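Local coordinates for protein anastral spindle 2, SAS 4 (Drosophila melanogaster, PDB 4BY2) that joins, in one engineered chain, a proline-rich motif of Ana2 to the TCP domain of the centriole-assembly protein Sas-4, which probably acts as a tubulin-binding molecular adaptor, at residues Arg15-Pro20 and Tyr116-Thr121; Asn82-Lys87 and Leu98-Asp103; Met93-Leu98 and Lys105-Arg110; Glu111-Tyr116 and Trp124-Leu129. All coordinates share one frame; numbering follows the deposited sequence.

Interaction 1 (Arg15-Pro20 and Tyr116-Thr121); sequences RLAPRP and YYYAET
Arg15 lies over one face of the Tyr116 ring. Its CD sits 3.8 Å from the Tyr116 ring centroid, a CH-pi contact. The guanidinium plane is only 13° from the ring plane. The arginine chain is extended from CG to NE, which carries NH1 to within 3.5 Å of Tyr116 CB. At the far end of the ring Arg15 N donates to Tyr116 OH at 3.1 Å. A second CH-pi contact puts Pro18 CD over the centre of the Tyr118 ring, 3.6 Å from the centroid. Ala17 CA meets Tyr118 CD2 obliquely. This is the proline-rich motif of the Ana2 part, without regular secondary structure, lying on aromatic side chains at the end of strand 113-118. That strand belongs to the Sas-4 TCP domain, and the fusion of the two parts is engineered. Water 1 donates to Pro18 O at 2.7 Å and also bonds Thr121 OG1. Behind this layer, Tyr116 CD1 covers the opposite face of Tyr118 from Pro18. A leucine in place of Tyr116 would probably leave Arg15 N without its acceptor and the arginine chain without its flat support. Tyr116 OH is also hydrogen-bonded to Asp103 OD2, which is likely to limit the ring's freedom to shift.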
# COMPACT_ATOMS: atom_id res chain seq x y z
N ARG A 15 -8.46 7.89 8.67
CA ARG A 15 -7.93 8.27 7.36
C ARG A 15 -9.03 8.15 6.30
O ARG A 15 -9.98 7.38 6.47
CB ARG A 15 -6.76 7.35 6.97
CG ARG A 15 -5.49 7.53 7.77
CD ARG A 15 -4.49 6.46 7.37
NE ARG A 15 -3.19 6.61 8.03
CZ ARG A 15 -2.15 5.81 7.83
NH1 ARG A 15 -2.24 4.79 6.99
NH2 ARG A 15 -1.01 6.03 8.48
N LEU A 16 -8.87 8.88 5.18
CA LEU A 16 -9.80 8.81 4.05
C LEU A 16 -9.43 7.59 3.19
O LEU A 16 -8.28 7.47 2.77
CB LEU A 16 -9.78 10.11 3.22
CG LEU A 16 -10.44 11.33 3.87
CD1 LEU A 16 -9.77 12.62 3.41
CD2 LEU A 16 -11.94 11.36 3.61
N ALA A 17 -10.40 6.67 3.00
CA ALA A 17 -10.24 5.42 2.25
C ALA A 17 -9.81 5.62 0.80
O ALA A 17 -10.46 6.37 0.07
CB ALA A 17 -11.50 4.58 2.32
N PRO A 18 -8.71 4.97 0.36
CA PRO A 18 -8.26 5.14 -1.03
C PRO A 18 -9.07 4.35 -2.06
O PRO A 18 -9.84 3.45 -1.72
CB PRO A 18 -6.80 4.68 -0.99
CG PRO A 18 -6.79 3.66 0.08
CD PRO A 18 -7.80 4.06 1.10
N ARG A 19 -8.86 4.70 -3.33
CA ARG A 19 -9.51 4.10 -4.50
C ARG A 19 -8.42 3.38 -5.31
O ARG A 19 -7.33 3.93 -5.46
CB ARG A 19 -10.13 5.24 -5.33
CG ARG A 19 -11.19 4.81 -6.34
CD ARG A 19 -11.01 5.51 -7.67
NE ARG A 19 -11.29 6.95 -7.60
CZ ARG A 19 -12.41 7.53 -8.03
NH1 ARG A 19 -13.37 6.80 -8.58
NH2 ARG A 19 -12.57 8.84 -7.93
N PRO A 20 -8.66 2.15 -5.84
CA PRO A 20 -7.62 1.48 -6.64
C PRO A 20 -7.36 2.18 -7.97
O PRO A 20 -8.26 2.83 -8.51
CB PRO A 20 -8.18 0.07 -6.85
CG PRO A 20 -9.64 0.24 -6.76
CD PRO A 20 -9.89 1.32 -5.75
N TYR A 116 -2.75 -0.09 8.40
CA TYR A 116 -4.07 0.54 8.53
C TYR A 116 -5.13 -0.26 7.80
O TYR A 116 -4.97 -0.54 6.61
CB TYR A 116 -4.05 2.00 8.05
CG TYR A 116 -5.23 2.82 8.54
CD1 TYR A 116 -6.47 2.75 7.89
CD2 TYR A 116 -5.13 3.64 9.65
CE1 TYR A 116 -7.56 3.47 8.35
CE2 TYR A 116 -6.21 4.39 10.10
CZ TYR A 116 -7.43 4.30 9.45
OH TYR A 116 -8.51 5.03 9.88
N TYR A 117 -6.23 -0.59 8.49
CA TYR A 117 -7.34 -1.33 7.90
C TYR A 117 -8.55 -0.42 7.71
O TYR A 117 -9.11 0.07 8.68
CB TYR A 117 -7.69 -2.57 8.74
CG TYR A 117 -8.84 -3.39 8.17
CD1 TYR A 117 -8.68 -4.12 6.99
CD2 TYR A 117 -10.07 -3.45 8.81
CE1 TYR A 117 -9.73 -4.88 6.47
CE2 TYR A 117 -11.12 -4.22 8.30
CZ TYR A 117 -10.94 -4.92 7.12
OH TYR A 117 -11.97 -5.68 6.61
N TYR A 118 -8.93 -0.17 6.44
CA TYR A 118 -10.10 0.63 6.08
C TYR A 118 -11.25 -0.37 6.07
O TYR A 118 -11.39 -1.16 5.12
CB TYR A 118 -9.92 1.31 4.70
CG TYR A 118 -8.67 2.15 4.59
CD1 TYR A 118 -7.47 1.61 4.14
CD2 TYR A 118 -8.69 3.51 4.90
CE1 TYR A 118 -6.31 2.38 4.03
CE2 TYR A 118 -7.54 4.30 4.79
CZ TYR A 118 -6.35 3.73 4.36
OH TYR A 118 -5.22 4.48 4.24
N ALA A 119 -12.00 -0.41 7.18
CA ALA A 119 -13.09 -1.35 7.44
C ALA A 119 -14.21 -1.34 6.41
O ALA A 119 -14.65 -2.42 6.01
CB ALA A 119 -13.65 -1.12 8.83
N GLU A 120 -14.66 -0.14 5.99
CA GLU A 120 -15.74 0.05 5.03
C GLU A 120 -15.42 -0.53 3.65
O GLU A 120 -16.29 -1.16 3.03
CB GLU A 120 -16.10 1.54 4.92
CG GLU A 120 -17.53 1.81 4.49
CD GLU A 120 -18.01 3.24 4.70
OE1 GLU A 120 -17.39 4.17 4.14
OE2 GLU A 120 -19.02 3.42 5.42
N THR A 121 -14.17 -0.34 3.19
CA THR A 121 -13.69 -0.78 1.88
C THR A 121 -12.84 -2.08 1.90
O THR A 121 -12.38 -2.50 0.84
CB THR A 121 -12.95 0.37 1.18
OG1 THR A 121 -12.06 0.99 2.10
CG2 THR A 121 -13.90 1.41 0.60
O HOH W 1 -9.95 1.67 0.37

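Interaction 2 (Asn82-Lys87 and Leu98-Asp103); sequences NGNLKK and LYFNKD
Leu85 and Leu98 form an antiparallel hydrogen-bonded pair with their CA atoms 4.9 Å apart. Leu98 N donates to Leu85 O at 2.8 Å, nearly straight at 173°. Leu85 N donates back to Leu98 O. The pair lies where strands 85-88 and 94-98 meet, neighbours in the antiparallel sheet of the Sas-4 TCP domain. Beyond it the chain leaves the sheet, and Tyr99 to Lys102 make a type I beta turn. Tyr99 N bonds Asp103 O and closes the loop. On the other segment Asn82 OD1 accepts from Asn84 N at 3.1 Å, an Asx turn. Gly83 has a positive phi, where a side chain would run into the carbonyl oxygen before it.

Asn84 uses both ends of its amide. Its OD1 accepts from Phe100 N at 3.2 Å, with the donor tilted from the carbonyl plane. Phe100 CG stands between its backbone N and carbonyl carbon, chi1 51°, which brings the ring alongside the Asn84 amide. The two planes are 5° apart, and OD1 sits at the ring edge. ND2 passes the Tyr99 ring obliquely and donates to Met12 O of the Ana2 part. Phe100 CB meets Asn82 O at 3.8 Å. The CB atoms of Leu85 and Leu98 touch on the same side of the sheet. Farther along, Lys87 CD comes to 4.2 Å from Leu98 CD1.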
# COMPACT_ATOMS: atom_id res chain seq x y z
N ASN A 82 -14.76 9.78 21.95
CA ASN A 82 -15.26 9.61 20.58
C ASN A 82 -15.66 8.16 20.23
O ASN A 82 -16.49 7.95 19.33
CB ASN A 82 -14.26 10.16 19.55
CG ASN A 82 -12.82 9.81 19.83
OD1 ASN A 82 -12.47 8.67 20.13
ND2 ASN A 82 -11.94 10.80 19.73
N GLY A 83 -15.08 7.19 20.93
CA GLY A 83 -15.34 5.77 20.74
C GLY A 83 -14.11 4.94 20.45
O GLY A 83 -14.21 3.71 20.35
N ASN A 84 -12.94 5.59 20.31
CA ASN A 84 -11.66 4.94 20.03
C ASN A 84 -11.11 4.17 21.22
O ASN A 84 -11.29 4.58 22.37
CB ASN A 84 -10.61 5.95 19.54
CG ASN A 84 -10.93 6.64 18.23
OD1 ASN A 84 -11.91 6.34 17.55
ND2 ASN A 84 -10.09 7.59 17.86
N LEU A 85 -10.42 3.05 20.93
CA LEU A 85 -9.76 2.20 21.91
C LEU A 85 -8.30 1.98 21.50
O LEU A 85 -8.03 1.25 20.54
CB LEU A 85 -10.54 0.87 22.10
CG LEU A 85 -9.90 -0.22 23.00
CD1 LEU A 85 -9.66 0.28 24.43
CD2 LEU A 85 -10.75 -1.47 23.01
N LYS A 86 -7.37 2.63 22.21
CA LYS A 86 -5.94 2.52 21.94
C LYS A 86 -5.34 1.47 22.87
O LYS A 86 -5.36 1.64 24.09
CB LYS A 86 -5.24 3.88 22.12
CG LYS A 86 -3.84 3.95 21.53
CD LYS A 86 -3.07 5.14 22.08
CE LYS A 86 -1.87 5.50 21.24
NZ LYS A 86 -2.24 6.32 20.06
N LYS A 87 -4.82 0.37 22.30
CA LYS A 87 -4.20 -0.71 23.07
C LYS A 87 -2.68 -0.66 22.89
O LYS A 87 -2.20 -0.67 21.77
CB LYS A 87 -4.76 -2.09 22.66
CG LYS A 87 -6.18 -2.34 23.12
CD LYS A 87 -6.66 -3.75 22.78
CE LYS A 87 -6.43 -4.74 23.90
NZ LYS A 87 -6.98 -6.08 23.57
N LEU A 98 -8.25 1.14 17.75
CA LEU A 98 -9.53 0.61 17.28
C LEU A 98 -10.52 1.78 17.20
O LEU A 98 -11.11 2.17 18.21
CB LEU A 98 -10.06 -0.50 18.22
CG LEU A 98 -9.30 -1.83 18.20
CD1 LEU A 98 -8.39 -1.96 19.42
CD2 LEU A 98 -10.27 -3.00 18.17
N TYR A 99 -10.63 2.39 16.00
CA TYR A 99 -11.50 3.54 15.75
C TYR A 99 -12.99 3.21 15.84
O TYR A 99 -13.37 2.04 15.73
CB TYR A 99 -11.18 4.18 14.38
CG TYR A 99 -9.80 4.78 14.26
CD1 TYR A 99 -9.55 6.09 14.63
CD2 TYR A 99 -8.75 4.05 13.71
CE1 TYR A 99 -8.28 6.66 14.50
CE2 TYR A 99 -7.48 4.60 13.56
CZ TYR A 99 -7.25 5.90 13.96
OH TYR A 99 -5.99 6.45 13.83
N PHE A 100 -13.83 4.25 16.02
CA PHE A 100 -15.29 4.17 16.11
C PHE A 100 -15.94 3.58 14.85
O PHE A 100 -16.93 2.85 14.96
CB PHE A 100 -15.90 5.55 16.45
CG PHE A 100 -15.46 6.70 15.58
CD1 PHE A 100 -16.16 7.03 14.42
CD2 PHE A 100 -14.37 7.49 15.93
CE1 PHE A 100 -15.76 8.10 13.62
CE2 PHE A 100 -13.96 8.55 15.13
CZ PHE A 100 -14.66 8.86 13.98
N ASN A 101 -15.35 3.87 13.66
CA ASN A 101 -15.82 3.40 12.36
C ASN A 101 -15.29 1.99 11.97
O ASN A 101 -15.34 1.62 10.80
CB ASN A 101 -15.51 4.44 11.27
CG ASN A 101 -14.04 4.70 11.00
OD1 ASN A 101 -13.16 4.39 11.81
ND2 ASN A 101 -13.75 5.30 9.86
N LYS A 102 -14.80 1.21 12.98
CA LYS A 102 -14.26 -0.15 12.89
C LYS A 102 -12.85 -0.22 12.22
O LYS A 102 -12.32 -1.31 12.01
CB LYS A 102 -15.26 -1.13 12.23
CG LYS A 102 -15.21 -2.56 12.78
CD LYS A 102 -15.71 -3.57 11.74
CE LYS A 102 -15.58 -5.01 12.21
NZ LYS A 102 -16.69 -5.41 13.11
N ASP A 103 -12.24 0.95 11.93
CA ASP A 103 -10.89 1.06 11.35
C ASP A 103 -9.84 0.70 12.39
O ASP A 103 -10.01 1.02 13.57
CB ASP A 103 -10.61 2.48 10.82
CG ASP A 103 -11.13 2.80 9.43
OD1 ASP A 103 -11.89 1.97 8.86
OD2 ASP A 103 -10.79 3.88 8.91

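Interaction 3 (Met93-Leu98 and Lys105-Arg110); sequences MNLRML and KETNIR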
# COMPACT_ATOMS: atom_id res chain seq x y z
N MET A 93 5.99 -1.23 22.38
CA MET A 93 6.51 -1.40 21.02
C MET A 93 5.39 -1.69 20.01
O MET A 93 5.49 -1.28 18.86
CB MET A 93 7.58 -2.50 20.96
CG MET A 93 8.75 -2.30 21.91
SD MET A 93 9.80 -0.89 21.48
CE MET A 93 10.93 -1.67 20.35
N ASN A 94 4.34 -2.41 20.45
CA ASN A 94 3.18 -2.76 19.63
C ASN A 94 1.92 -2.01 20.10
O ASN A 94 1.46 -2.19 21.23
CB ASN A 94 2.97 -4.28 19.60
CG ASN A 94 4.02 -5.02 18.81
OD1 ASN A 94 5.23 -4.91 19.06
ND2 ASN A 94 3.59 -5.80 17.83
N LEU A 95 1.40 -1.14 19.22
CA LEU A 95 0.22 -0.31 19.48
C LEU A 95 -0.89 -0.61 18.47
O LEU A 95 -0.58 -0.95 17.33
CB LEU A 95 0.58 1.18 19.40
CG LEU A 95 1.65 1.70 20.35
CD1 LEU A 95 2.99 1.82 19.65
CD2 LEU A 95 1.27 3.06 20.90
N ARG A 96 -2.17 -0.48 18.89
CA ARG A 96 -3.31 -0.66 17.98
C ARG A 96 -4.49 0.24 18.38
O ARG A 96 -4.97 0.18 19.51
CB ARG A 96 -3.72 -2.13 17.76
CG ARG A 96 -4.26 -2.91 18.96
CD ARG A 96 -4.66 -4.32 18.55
NE ARG A 96 -5.76 -4.33 17.58
CZ ARG A 96 -6.08 -5.37 16.81
NH1 ARG A 96 -5.39 -6.50 16.89
NH2 ARG A 96 -7.09 -5.28 15.96
N MET A 97 -4.89 1.12 17.45
CA MET A 97 -6.00 2.06 17.63
C MET A 97 -7.24 1.50 16.95
O MET A 97 -7.27 1.36 15.73
CB MET A 97 -5.63 3.45 17.07
CG MET A 97 -6.72 4.51 17.27
SD MET A 97 -6.79 5.25 18.92
CE MET A 97 -5.51 6.48 18.78
N LEU A 98 -8.25 1.14 17.75
CA LEU A 98 -9.53 0.61 17.28
C LEU A 98 -10.52 1.78 17.20
O LEU A 98 -11.11 2.17 18.21
CB LEU A 98 -10.06 -0.50 18.22
CG LEU A 98 -9.30 -1.83 18.20
CD1 LEU A 98 -8.39 -1.96 19.42
CD2 LEU A 98 -10.27 -3.00 18.17
N LYS A 105 -5.53 0.77 13.31
CA LYS A 105 -4.20 1.32 13.05
C LYS A 105 -3.16 0.63 13.94
O LYS A 105 -3.07 0.93 15.14
CB LYS A 105 -4.19 2.85 13.22
CG LYS A 105 -2.89 3.51 12.76
CD LYS A 105 -2.99 5.03 12.82
CE LYS A 105 -1.64 5.69 12.73
NZ LYS A 105 -0.88 5.58 14.01
N GLU A 106 -2.38 -0.31 13.36
CA GLU A 106 -1.34 -1.08 14.05
C GLU A 106 0.04 -0.42 13.89
O GLU A 106 0.47 -0.19 12.77
CB GLU A 106 -1.29 -2.53 13.55
CG GLU A 106 -2.39 -3.42 14.13
CD GLU A 106 -2.49 -4.83 13.55
OE1 GLU A 106 -1.52 -5.30 12.92
OE2 GLU A 106 -3.55 -5.46 13.76
N THR A 107 0.72 -0.13 15.01
CA THR A 107 2.05 0.48 15.03
C THR A 107 3.04 -0.49 15.68
O THR A 107 3.00 -0.69 16.90
CB THR A 107 2.03 1.87 15.68
OG1 THR A 107 1.00 2.66 15.08
CG2 THR A 107 3.37 2.60 15.56
N ASN A 108 3.91 -1.11 14.86
CA ASN A 108 4.93 -2.06 15.29
C ASN A 108 6.28 -1.35 15.23
O ASN A 108 6.81 -1.11 14.15
CB ASN A 108 4.94 -3.30 14.38
CG ASN A 108 3.57 -3.89 14.10
OD1 ASN A 108 2.83 -3.42 13.24
ND2 ASN A 108 3.23 -4.96 14.82
N ILE A 109 6.81 -0.95 16.40
CA ILE A 109 8.09 -0.23 16.52
C ILE A 109 9.27 -1.17 16.26
O ILE A 109 10.29 -0.74 15.70
CB ILE A 109 8.18 0.56 17.87
CG1 ILE A 109 7.09 1.65 17.94
CG2 ILE A 109 9.58 1.17 18.10
CD1 ILE A 109 6.76 2.17 19.33
N ARG A 110 9.12 -2.47 16.61
CA ARG A 110 10.17 -3.47 16.39
C ARG A 110 10.33 -3.80 14.90
O ARG A 110 11.46 -3.96 14.43
CB ARG A 110 9.89 -4.75 17.20
CG ARG A 110 10.85 -4.91 18.37
CD ARG A 110 10.62 -6.21 19.11
NE ARG A 110 9.55 -6.12 20.10
CZ ARG A 110 9.73 -5.78 21.37
NH1 ARG A 110 10.94 -5.48 21.82
NH2 ARG A 110 8.70 -5.75 22.21
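Asn94 to Met97 pair with Lys105 to Asn108 as the two arms of a beta hairpin. The hairpin joins strands 94-98 and 104-108, neighbours in the antiparallel sheet of the Sas-4 TCP domain. The strand segments run at 170° to each other and approach to 4.6 Å. Four backbone hydrogen bonds join the strands. Leu95 with Thr107 and Met97 with Lys105 are hydrogen-bonded pairs, each with bonds in both directions. A fifth bond runs from Ile109 N to Met93 O, just past the strand ends. Between the two pairs, Arg96 and Glu106 form a non-hydrogen-bonded pair. There Arg96 CA makes a CA-H...O contact with Lys105 O at 3.3 Å.

Arg96 and Glu106 lie side by side on one face. Arg96 CG stands between the backbone N and the carbonyl carbon, with chi1 65°. The chain is extended at chi2 and bends only at chi3, which lays the guanidinium beside the Glu106 carboxylate. Glu106 OE2 comes over a face of the guanidinium, 3.8 Å from Arg96 NH1. This is a long salt bridge of charges alone, since no N-H points at the oxygen. On the other face Leu95 CB meets Thr107 CB at 4.1 Å. Leu95 CD1 reaches Ile109 CD1 at 3.8 Å. At the far end the Met93 chain bends at chi2 and chi3, and its CE touches Ile109 CG2 at 3.9 Å. The Arg110 guanidinium is salt-bridged to Asp91. Met93 CG lies over one of its faces, 3.5 Å from Arg110 NH2.

Interaction 4 (Glu111-Tyr116 and Trp124-Leu129); sequences EGTVKY and WHTSYL
Val114 and Tyr116 pair with Ser127 and His125 in antiparallel register, each pair bonded in both directions, and the strand segments approach to 4.6 Å. This is the beta hairpin of strands 113-118 and 123-128 in the Sas-4 TCP domain. On the side of the other neighbour, strand 104-108, Gly112 and Thr113 both face Asn108, a G1 beta bulge. Gly112 has a positive phi of 61°, which favours glycine. Val114 O accepts from Ser127 N at 2.8 Å. It also takes a CA-H...O contact from Thr126 CA and a bond from water 3. The same water bonds Ser127 OG at 2.7 Å.

On one face Lys115 and Thr126 lie side by side and point the same way. Lys115 CG is anti to the carbonyl carbon, chi1 -73°, and the chain beyond is extended. It therefore runs along Thr126, with CG 3.8 Å from Thr126 CG2 and CE also close. Lys115 CB meets Trp124 CZ3 obliquely at 4.1 Å. Lys115 also touches Glu106 of strand 104-108. With an alanine here, the methylenes beside Thr126 would be gone, and the threonine methyl would probably lose its cover on that side. Thr113 and Tyr128 are likewise side by side, Thr113 CG2 lying obliquely to the ring.

The other face carries Val114, Ser127, Tyr116 and His125. Val114 CB and Ser127 CB are 4.0 Å apart. His125 also packs on Arg15 of the Ana2 part. Next to the bulge, water 2 donates to Glu111 O at 3.0 Å and accepts from Leu129 N.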
# COMPACT_ATOMS: atom_id res chain seq x y z
N GLU A 111 9.21 -3.88 14.17
CA GLU A 111 9.18 -4.18 12.74
C GLU A 111 9.23 -2.90 11.87
O GLU A 111 9.40 -3.00 10.66
CB GLU A 111 7.96 -5.04 12.37
CG GLU A 111 7.87 -6.37 13.11
CD GLU A 111 7.00 -6.39 14.36
OE1 GLU A 111 7.21 -5.53 15.25
OE2 GLU A 111 6.13 -7.28 14.45
N GLY A 112 9.11 -1.73 12.51
CA GLY A 112 9.11 -0.43 11.85
C GLY A 112 7.97 -0.27 10.85
O GLY A 112 8.18 0.24 9.75
N THR A 113 6.77 -0.77 11.21
CA THR A 113 5.61 -0.75 10.33
C THR A 113 4.37 -0.10 10.92
O THR A 113 4.08 -0.23 12.11
CB THR A 113 5.27 -2.17 9.82
OG1 THR A 113 5.13 -3.06 10.93
CG2 THR A 113 6.30 -2.72 8.85
N VAL A 114 3.61 0.58 10.05
CA VAL A 114 2.34 1.21 10.37
C VAL A 114 1.32 0.56 9.42
O VAL A 114 1.39 0.76 8.21
CB VAL A 114 2.36 2.77 10.26
CG1 VAL A 114 1.02 3.37 10.65
CG2 VAL A 114 3.48 3.37 11.11
N LYS A 115 0.43 -0.28 9.97
CA LYS A 115 -0.60 -0.97 9.20
C LYS A 115 -1.95 -0.30 9.46
O LYS A 115 -2.25 0.03 10.60
CB LYS A 115 -0.67 -2.46 9.56
CG LYS A 115 0.49 -3.28 9.02
CD LYS A 115 0.26 -4.77 9.20
CE LYS A 115 1.35 -5.60 8.57
NZ LYS A 115 1.17 -7.05 8.85
N TYR A 116 -2.75 -0.09 8.40
CA TYR A 116 -4.07 0.54 8.53
C TYR A 116 -5.13 -0.26 7.80
O TYR A 116 -4.97 -0.54 6.61
CB TYR A 116 -4.05 2.00 8.05
CG TYR A 116 -5.23 2.82 8.54
CD1 TYR A 116 -6.47 2.75 7.89
CD2 TYR A 116 -5.13 3.64 9.65
CE1 TYR A 116 -7.56 3.47 8.35
CE2 TYR A 116 -6.21 4.39 10.10
CZ TYR A 116 -7.43 4.30 9.45
OH TYR A 116 -8.51 5.03 9.88
N TRP A 124 -6.22 -2.77 3.16
CA TRP A 124 -5.07 -2.69 4.05
C TRP A 124 -4.02 -1.73 3.47
O TRP A 124 -3.80 -1.71 2.26
CB TRP A 124 -4.44 -4.08 4.22
CG TRP A 124 -5.12 -4.94 5.24
CD1 TRP A 124 -6.00 -5.96 5.01
CD2 TRP A 124 -4.98 -4.85 6.67
NE1 TRP A 124 -6.41 -6.51 6.20
CE2 TRP A 124 -5.79 -5.85 7.24
CE3 TRP A 124 -4.24 -4.01 7.52
CZ2 TRP A 124 -5.89 -6.03 8.62
CZ3 TRP A 124 -4.34 -4.19 8.89
CH2 TRP A 124 -5.16 -5.19 9.43
N HIS A 125 -3.37 -0.94 4.34
CA HIS A 125 -2.29 -0.03 3.94
C HIS A 125 -1.10 -0.19 4.89
O HIS A 125 -1.22 0.12 6.08
CB HIS A 125 -2.77 1.43 3.86
CG HIS A 125 -1.71 2.40 3.46
ND1 HIS A 125 -1.41 2.65 2.14
CD2 HIS A 125 -0.90 3.17 4.24
CE1 HIS A 125 -0.44 3.55 2.14
NE2 HIS A 125 -0.10 3.90 3.38
N THR A 126 0.03 -0.70 4.37
CA THR A 126 1.24 -0.91 5.16
C THR A 126 2.33 0.10 4.80
O THR A 126 2.69 0.22 3.63
CB THR A 126 1.72 -2.37 5.08
OG1 THR A 126 0.60 -3.24 5.27
CG2 THR A 126 2.79 -2.69 6.11
N SER A 127 2.84 0.81 5.81
CA SER A 127 3.93 1.77 5.68
C SER A 127 5.19 1.12 6.25
O SER A 127 5.12 0.41 7.26
CB SER A 127 3.62 3.06 6.43
OG SER A 127 2.54 3.77 5.86
N TYR A 128 6.34 1.34 5.60
CA TYR A 128 7.63 0.80 6.02
C TYR A 128 8.60 1.94 6.32
O TYR A 128 8.42 3.06 5.83
CB TYR A 128 8.19 -0.16 4.95
CG TYR A 128 7.34 -1.39 4.73
CD1 TYR A 128 6.32 -1.40 3.77
CD2 TYR A 128 7.55 -2.56 5.46
CE1 TYR A 128 5.52 -2.53 3.57
CE2 TYR A 128 6.76 -3.69 5.27
CZ TYR A 128 5.75 -3.67 4.32
OH TYR A 128 4.97 -4.78 4.12
N LEU A 129 9.63 1.64 7.14
CA LEU A 129 10.67 2.58 7.56
C LEU A 129 11.42 3.23 6.38
O LEU A 129 11.73 4.42 6.44
CB LEU A 129 11.65 1.86 8.49
CG LEU A 129 12.40 2.73 9.49
CD1 LEU A 129 12.35 2.12 10.89
CD2 LEU A 129 13.85 2.95 9.06
O HOH W 2 9.91 -1.46 8.10
O HOH W 3 0.25 2.95 7.09

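In the fold
From the N terminus, 15-20 of the Ana2 part comes first, and its loop stays open until 116-121. Interactions 2 and 3 fall within that span. Interaction 3 opens at 93-98 before 98-103 closes interaction 2, so the two cross and share Leu98. Interaction 4 opens at 111-116, sharing Tyr116 with interaction 1, and closes at 124-129, so these also cross. Interaction 2 joins strands 85-88 and 94-98, interaction 3 joins 94-98 and 104-108, and interaction 4 joins 113-118 and 123-128. Backbone bonds of Glu106 with Lys115 and of Asn108 with Thr113 bridge interactions 3 and 4. Asp103 of interaction 2 bonds Ala119 N, tying its loop to 116-121.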